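Side-chain contact in uncharacterized protein (Bacteroides uniformis, PDB 4K61), which is of unknown function but belongs to the PepSY-like, putative beta-lactamase-inhibitor-like family and folds around a long antiparallel beta sheet: residues Q112-P117 / I121-N126. Sequence-based numbering, arbitrary orientation.
Sequences QILFTP and IIRARN
The guanidinium of Arg125 takes Gln112 OE1 at its edge, in its own plane. NH2 of Arg125 donates to OE1 of Gln112 at 3.0 Å in a nearly straight bond (173°), with the amide plane turned 30° from the guanidinium. The bend of the arginine chain at chi3 (-53°) folds its end back over the neighbouring strand, where the extended glutamine can meet it. A bound water ties the group together, donating to both Gln112 O and OE1 and accepting from Arg125 NE. Gln112 NE2 and Arg125 NH2 also form hydrogen bonds to Pro133 O and Thr138 OG1, respectively, so both planar groups are held from the C-terminal region as well.

On the other side of the sheet the Phe115 ring meets Ile121 obliquely, CE2 lying 3.4 Å from CG1, and Ile113 CG2 touches Ile121 CG2 at 4.0 Å. Bulky apolar residues suit this face: Val69, Ala72 and Phe73 of helix 67-75 cover Phe115, and Val102 and Tyr78 pack on Ile113.

The backbones form an antiparallel hairpin, Leu114 N bonding Arg123 O at 2.9 Å. Leu114 pairs with Arg123 but Phe115 with Ile121, making Ile122 the extra residue of a beta bulge; its N still donates to Leu114 O. Thr116 CG2 meets Ile122 CG2 at 3.5 Å, while Thr116 OG1 hydrogen-bonds Glu120 OE1.

One face is thus apolar; the other mixes Leu114, packed against Ile97, Ala99 and Phe139, with a polar cluster in which Arg125 and water grip the side-chain oxygen of buried Gln112.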
loop_
_atom_site.group_PDB
_atom_site.type_symbol
_atom_site.label_atom_id
_atom_site.label_comp_id
_atom_site.label_asym_id
_atom_site.label_seq_id
_atom_site.Cartn_x
_atom_site.Cartn_y
_atom_site.Cartn_z
ATOM N N GLN A 112 4.986 -6.804 -9.126
ATOM C CA GLN A 112 4.317 -5.641 -8.609
ATOM C C GLN A 112 4.405 -4.522 -9.638
ATOM O O GLN A 112 5.519 -4.136 -10.064
ATOM C CB GLN A 112 4.937 -5.195 -7.317
ATOM C CG GLN A 112 4.303 -3.933 -6.732
ATOM C CD GLN A 112 5.164 -3.379 -5.606
ATOM O OE1 GLN A 112 6.210 -2.737 -5.842
ATOM N NE2 GLN A 112 4.726 -3.616 -4.390
ATOM N N ILE A 113 3.257 -3.976 -9.997
ATOM C CA ILE A 113 3.183 -2.912 -11.003
ATOM C C ILE A 113 2.584 -1.666 -10.352
ATOM O O ILE A 113 1.514 -1.729 -9.713
ATOM C CB ILE A 113 2.298 -3.367 -12.201
ATOM C CG1 ILE A 113 2.714 -4.752 -12.734
ATOM C CG2 ILE A 113 2.375 -2.351 -13.330
ATOM C CD1 ILE A 113 1.832 -5.884 -12.261
ATOM N N LEU A 114 3.265 -0.530 -10.529
ATOM C CA LEU A 114 2.850 0.750 -9.966
ATOM C C LEU A 114 2.292 1.624 -11.079
ATOM O O LEU A 114 2.951 1.844 -12.070
ATOM C CB LEU A 114 4.000 1.428 -9.276
ATOM C CG LEU A 114 4.754 0.614 -8.235
ATOM C CD1 LEU A 114 5.809 1.507 -7.584
ATOM C CD2 LEU A 114 3.814 0.015 -7.195
ATOM N N PHE A 115 1.035 2.038 -10.897
ATOM C CA PHE A 115 0.330 2.876 -11.826
ATOM C C PHE A 115 0.065 4.249 -11.205
ATOM O O PHE A 115 -0.260 4.347 -10.008
ATOM C CB PHE A 115 -1.038 2.282 -12.139
ATOM C CG PHE A 115 -1.010 0.976 -12.860
ATOM C CD1 PHE A 115 -0.963 -0.222 -12.165
ATOM C CD2 PHE A 115 -1.067 0.942 -14.251
ATOM C CE1 PHE A 115 -1.004 -1.433 -12.847
ATOM C CE2 PHE A 115 -1.060 -0.247 -14.930
ATOM C CZ PHE A 115 -1.040 -1.441 -14.239
ATOM N N THR A 116 0.123 5.305 -12.008
ATOM C CA THR A 116 -0.457 6.572 -11.603
ATOM C C THR A 116 -1.993 6.430 -11.635
ATOM O O THR A 116 -2.519 5.483 -12.231
ATOM C CB THR A 116 -0.083 7.713 -12.567
ATOM O OG1 THR A 116 -0.651 7.462 -13.852
ATOM C CG2 THR A 116 1.421 7.815 -12.697
ATOM N N PRO A 117 -2.706 7.379 -11.018
ATOM C CA PRO A 117 -4.169 7.259 -11.024
ATOM C C PRO A 117 -4.783 7.353 -12.424
ATOM O O PRO A 117 -5.928 6.939 -12.617
ATOM C CB PRO A 117 -4.609 8.422 -10.124
ATOM C CG PRO A 117 -3.433 8.681 -9.231
ATOM C CD PRO A 117 -2.260 8.483 -10.150
ATOM N N ILE A 121 2.077 3.393 -16.310
ATOM C CA ILE A 121 2.927 2.522 -15.524
ATOM C C ILE A 121 4.214 3.248 -15.211
ATOM O O ILE A 121 4.928 3.622 -16.129
ATOM C CB ILE A 121 3.240 1.237 -16.268
ATOM C CG1 ILE A 121 1.941 0.433 -16.456
ATOM C CG2 ILE A 121 4.244 0.399 -15.475
ATOM C CD1 ILE A 121 2.095 -0.740 -17.379
ATOM N N ILE A 122 4.546 3.398 -13.925
ATOM C CA ILE A 122 5.759 4.075 -13.539
ATOM C C ILE A 122 6.892 3.112 -13.138
ATOM O O ILE A 122 8.056 3.460 -13.223
ATOM C CB ILE A 122 5.508 5.153 -12.469
ATOM C CG1 ILE A 122 4.876 4.581 -11.227
ATOM C CG2 ILE A 122 4.573 6.239 -13.033
ATOM C CD1 ILE A 122 4.412 5.649 -10.242
ATOM N N ARG A 123 6.538 1.879 -12.778
ATOM C CA ARG A 123 7.542 0.894 -12.384
ATOM C C ARG A 123 6.883 -0.489 -12.349
ATOM O O ARG A 123 5.678 -0.625 -12.068
ATOM C CB ARG A 123 8.082 1.240 -11.004
ATOM C CG ARG A 123 9.390 0.568 -10.634
ATOM C CD ARG A 123 9.834 1.049 -9.271
ATOM N NE ARG A 123 11.246 0.864 -9.047
ATOM C CZ ARG A 123 11.885 1.189 -7.928
ATOM N NH1 ARG A 123 11.210 1.707 -6.893
ATOM N NH2 ARG A 123 13.196 0.986 -7.838
ATOM N N ALA A 124 7.670 -1.499 -12.664
ATOM C CA ALA A 124 7.238 -2.894 -12.464
ATOM C C ALA A 124 8.448 -3.666 -11.996
ATOM O O ALA A 124 9.574 -3.454 -12.489
ATOM C CB ALA A 124 6.674 -3.483 -13.745
ATOM N N ARG A 125 8.233 -4.590 -11.069
ATOM C CA ARG A 125 9.302 -5.375 -10.508
ATOM C C ARG A 125 8.884 -6.814 -10.273
ATOM O O ARG A 125 7.722 -7.073 -9.932
ATOM C CB ARG A 125 9.730 -4.788 -9.187
ATOM C CG ARG A 125 10.502 -3.481 -9.376
ATOM C CD ARG A 125 11.034 -2.949 -8.054
ATOM N NE ARG A 125 9.956 -2.848 -7.086
ATOM C CZ ARG A 125 10.145 -2.719 -5.780
ATOM N NH1 ARG A 125 11.382 -2.626 -5.294
ATOM N NH2 ARG A 125 9.095 -2.655 -4.960
ATOM N N ASN A 126 9.846 -7.703 -10.458
ATOM C CA ASN A 126 9.682 -9.085 -10.028
ATOM C C ASN A 126 9.887 -9.088 -8.528
ATOM O O ASN A 126 11.007 -8.875 -8.032
ATOM C CB ASN A 126 10.676 -9.972 -10.745
ATOM C CG ASN A 126 10.515 -11.425 -10.388
ATOM O OD1 ASN A 126 10.186 -11.754 -9.250
ATOM N ND2 ASN A 126 10.823 -12.302 -11.344
HETATM O O HOH W 1 7.214 -2.187 -8.546
#